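ECF RNA polymerase sigma factor SigK (Mycobacterium tuberculosis, PDB 4NQW) acts as an extracytoplasmic function sigma factor, probably directing RNA polymerase to specific promoters once released from its anti-sigma factor. Local coordinates at residues D27-A36 against A83-W96. Numbering follows the deposited sequence.
Sequences DLDALLRRVA and ASEFDSAKGSALAW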
# COMPACT_ATOMS: atom_id res chain seq x y z
N ASP A 27 -10.99 13.06 9.26
CA ASP A 27 -11.99 12.35 10.11
C ASP A 27 -11.75 10.83 10.16
O ASP A 27 -12.09 10.17 11.14
CB ASP A 27 -13.42 12.66 9.65
CG ASP A 27 -13.88 11.78 8.50
OD1 ASP A 27 -14.39 10.67 8.76
OD2 ASP A 27 -13.75 12.21 7.33
N LEU A 28 -11.19 10.28 9.08
CA LEU A 28 -10.82 8.87 9.02
C LEU A 28 -9.69 8.57 10.01
O LEU A 28 -9.61 7.47 10.57
CB LEU A 28 -10.40 8.50 7.60
CG LEU A 28 -10.58 7.06 7.10
CD1 LEU A 28 -11.95 6.51 7.46
CD2 LEU A 28 -10.37 7.04 5.59
N ASP A 29 -8.84 9.57 10.23
CA ASP A 29 -7.79 9.50 11.24
C ASP A 29 -8.40 9.48 12.64
O ASP A 29 -7.94 8.74 13.51
CB ASP A 29 -6.84 10.70 11.11
CG ASP A 29 -6.16 10.76 9.75
OD1 ASP A 29 -5.48 9.78 9.38
OD2 ASP A 29 -6.30 11.78 9.05
N ALA A 30 -9.43 10.29 12.84
CA ALA A 30 -10.16 10.34 14.11
C ALA A 30 -10.93 9.04 14.37
O ALA A 30 -11.05 8.61 15.52
CB ALA A 30 -11.11 11.52 14.14
N LEU A 31 -11.45 8.42 13.32
CA LEU A 31 -12.13 7.12 13.44
C LEU A 31 -11.14 6.04 13.88
O LEU A 31 -11.43 5.27 14.80
CB LEU A 31 -12.78 6.70 12.12
CG LEU A 31 -14.07 7.41 11.68
CD1 LEU A 31 -14.48 6.91 10.30
CD2 LEU A 31 -15.20 7.19 12.67
N LEU A 32 -9.98 6.00 13.23
CA LEU A 32 -8.95 5.02 13.58
C LEU A 32 -8.40 5.28 14.98
O LEU A 32 -8.00 4.35 15.68
CB LEU A 32 -7.80 5.05 12.56
CG LEU A 32 -7.19 3.70 12.16
CD1 LEU A 32 -5.95 3.94 11.31
CD2 LEU A 32 -6.84 2.82 13.35
N ARG A 33 -8.39 6.55 15.38
CA ARG A 33 -7.96 6.93 16.73
C ARG A 33 -8.92 6.39 17.79
O ARG A 33 -8.52 6.12 18.92
CB ARG A 33 -7.84 8.45 16.85
CG ARG A 33 -6.58 8.93 17.54
CD ARG A 33 -6.51 10.44 17.61
NE ARG A 33 -6.60 11.07 16.29
CZ ARG A 33 -5.60 11.16 15.42
NH1 ARG A 33 -4.40 10.66 15.69
NH2 ARG A 33 -5.81 11.75 14.25
N ARG A 34 -10.19 6.22 17.41
CA ARG A 34 -11.21 5.72 18.33
C ARG A 34 -11.29 4.19 18.41
O ARG A 34 -11.89 3.66 19.35
CB ARG A 34 -12.58 6.30 17.99
CG ARG A 34 -12.72 7.79 18.30
CD ARG A 34 -14.17 8.24 18.30
NE ARG A 34 -14.88 7.78 19.49
CZ ARG A 34 -14.85 8.37 20.69
NH1 ARG A 34 -14.13 9.47 20.89
NH2 ARG A 34 -15.54 7.85 21.69
N VAL A 35 -10.69 3.46 17.46
CA VAL A 35 -10.75 1.99 17.48
C VAL A 35 -9.72 1.35 18.42
O VAL A 35 -9.64 0.12 18.51
CB VAL A 35 -10.68 1.33 16.07
CG1 VAL A 35 -11.52 2.10 15.06
CG2 VAL A 35 -9.25 1.18 15.58
N ALA A 36 -8.92 2.17 19.11
CA ALA A 36 -8.03 1.68 20.16
C ALA A 36 -7.95 2.69 21.30
O ALA A 36 -7.03 3.49 21.39
CB ALA A 36 -6.64 1.40 19.60
N ALA A 83 -4.19 -0.98 15.99
CA ALA A 83 -4.62 0.41 15.78
C ALA A 83 -3.95 1.40 16.74
O ALA A 83 -3.85 2.59 16.44
CB ALA A 83 -6.13 0.53 15.91
N SER A 84 -3.50 0.90 17.89
CA SER A 84 -2.78 1.72 18.86
C SER A 84 -1.39 2.14 18.35
O SER A 84 -0.83 3.12 18.83
CB SER A 84 -2.65 0.98 20.19
OG SER A 84 -1.98 -0.26 20.02
N GLU A 85 -0.85 1.39 17.39
CA GLU A 85 0.43 1.73 16.76
C GLU A 85 0.30 2.90 15.79
O GLU A 85 1.31 3.53 15.43
CB GLU A 85 1.01 0.53 16.01
CG GLU A 85 1.33 -0.67 16.89
CD GLU A 85 1.94 -1.83 16.12
OE1 GLU A 85 1.73 -1.92 14.89
OE2 GLU A 85 2.63 -2.66 16.75
N PHE A 86 -0.92 3.20 15.34
CA PHE A 86 -1.16 4.26 14.37
C PHE A 86 -0.79 5.64 14.92
O PHE A 86 -1.18 6.01 16.03
CB PHE A 86 -2.63 4.27 13.92
CG PHE A 86 -2.98 5.43 13.04
CD1 PHE A 86 -2.44 5.55 11.77
CD2 PHE A 86 -3.87 6.41 13.48
CE1 PHE A 86 -2.76 6.62 10.96
CE2 PHE A 86 -4.19 7.49 12.67
CZ PHE A 86 -3.64 7.59 11.41
N ASP A 87 -0.03 6.39 14.12
CA ASP A 87 0.35 7.77 14.43
C ASP A 87 0.05 8.64 13.21
O ASP A 87 0.74 8.55 12.20
CB ASP A 87 1.83 7.83 14.79
CG ASP A 87 2.26 9.19 15.36
OD1 ASP A 87 1.43 10.13 15.41
OD2 ASP A 87 3.43 9.32 15.75
N SER A 88 -0.99 9.47 13.31
CA SER A 88 -1.44 10.29 12.18
C SER A 88 -0.38 11.28 11.71
O SER A 88 -0.40 11.73 10.56
CB SER A 88 -2.73 11.03 12.52
OG SER A 88 -2.52 11.94 13.58
N ALA A 89 0.55 11.64 12.60
CA ALA A 89 1.68 12.50 12.26
C ALA A 89 2.79 11.77 11.50
O ALA A 89 3.81 12.37 11.17
CB ALA A 89 2.25 13.14 13.51
N LYS A 90 2.61 10.47 11.25
CA LYS A 90 3.51 9.71 10.37
C LYS A 90 2.88 9.46 8.99
O LYS A 90 3.60 9.14 8.04
CB LYS A 90 3.90 8.39 11.02
CG LYS A 90 4.70 8.55 12.30
CD LYS A 90 5.33 7.24 12.74
CE LYS A 90 5.99 7.37 14.11
NZ LYS A 90 7.04 8.42 14.16
N GLY A 91 1.56 9.59 8.89
CA GLY A 91 0.84 9.35 7.65
C GLY A 91 -0.65 9.21 7.88
O GLY A 91 -1.10 9.05 9.02
N SER A 92 -1.43 9.25 6.80
CA SER A 92 -2.89 9.17 6.90
C SER A 92 -3.34 7.77 7.33
O SER A 92 -2.64 6.79 7.11
CB SER A 92 -3.54 9.52 5.56
OG SER A 92 -3.21 8.56 4.57
N ALA A 93 -4.53 7.71 7.93
CA ALA A 93 -5.15 6.43 8.29
C ALA A 93 -5.35 5.57 7.05
O ALA A 93 -5.16 4.35 7.08
CB ALA A 93 -6.48 6.67 8.99
N LEU A 94 -5.74 6.22 5.95
CA LEU A 94 -5.99 5.53 4.69
C LEU A 94 -4.71 4.84 4.19
O LEU A 94 -4.74 3.67 3.83
CB LEU A 94 -6.48 6.53 3.63
CG LEU A 94 -7.65 6.14 2.70
CD1 LEU A 94 -7.38 6.64 1.29
CD2 LEU A 94 -7.92 4.65 2.68
N ALA A 95 -3.61 5.59 4.19
CA ALA A 95 -2.31 5.06 3.77
C ALA A 95 -1.84 3.93 4.68
O ALA A 95 -1.29 2.93 4.21
CB ALA A 95 -1.27 6.18 3.74
N TRP A 96 -2.06 4.09 5.98
CA TRP A 96 -1.72 3.07 6.98
C TRP A 96 -2.47 1.77 6.69
O TRP A 96 -1.90 0.68 6.77
CB TRP A 96 -2.07 3.60 8.37
CG TRP A 96 -1.65 2.74 9.52
CD1 TRP A 96 -0.42 2.69 10.10
CD2 TRP A 96 -2.48 1.85 10.27
NE1 TRP A 96 -0.43 1.81 11.16
CE2 TRP A 96 -1.68 1.28 11.28
CE3 TRP A 96 -3.83 1.47 10.18
CZ2 TRP A 96 -2.18 0.34 12.19
CZ3 TRP A 96 -4.32 0.54 11.08
CH2 TRP A 96 -3.50 -0.01 12.08
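Asp29 OD1 accepts from Ala93 N at 2.7 Å, met nearly along its C-O bond. The carboxylate thus binds the first turn of helix 93-111, whose dipole would probably favour its negative charge. Ser92 is the N-cap: its OG accepts from Ala95 N (3.0 Å) and is also hydrogen-bonded to an acidic side chain of the chain of another protein. Toward the C-terminal end of helix 28-34, Arg33, bent at chi3 (-57°), brings NH1 back to Ser88 OG (3.1 Å), close to the guanidinium plane. The apolar centre is Leu32. Its CD1 stands over the Phe86 ring in a CH-pi contact, 3.8 Å from the centroid and 13° off the normal, and presses on Ala93 CB and on Trp96 CE3 (3.4 Å), while CD2 reaches Ala83 CB (3.5 Å). Asp29 OD1 borders the Phe86 edge. At one end Val35 CG2 and, less well ordered, Ala36 CB lie against Ala83 CB; at the other Leu28 CD2 meets Leu94 CG. Helix 28-34 and the residues just after it pack on the linker from helix 65-82 and the first turn of helix 93-111 in sigma domain 2; Leu32 also touches Phe46 of helix 42-62, on which Leu31 packs alongside.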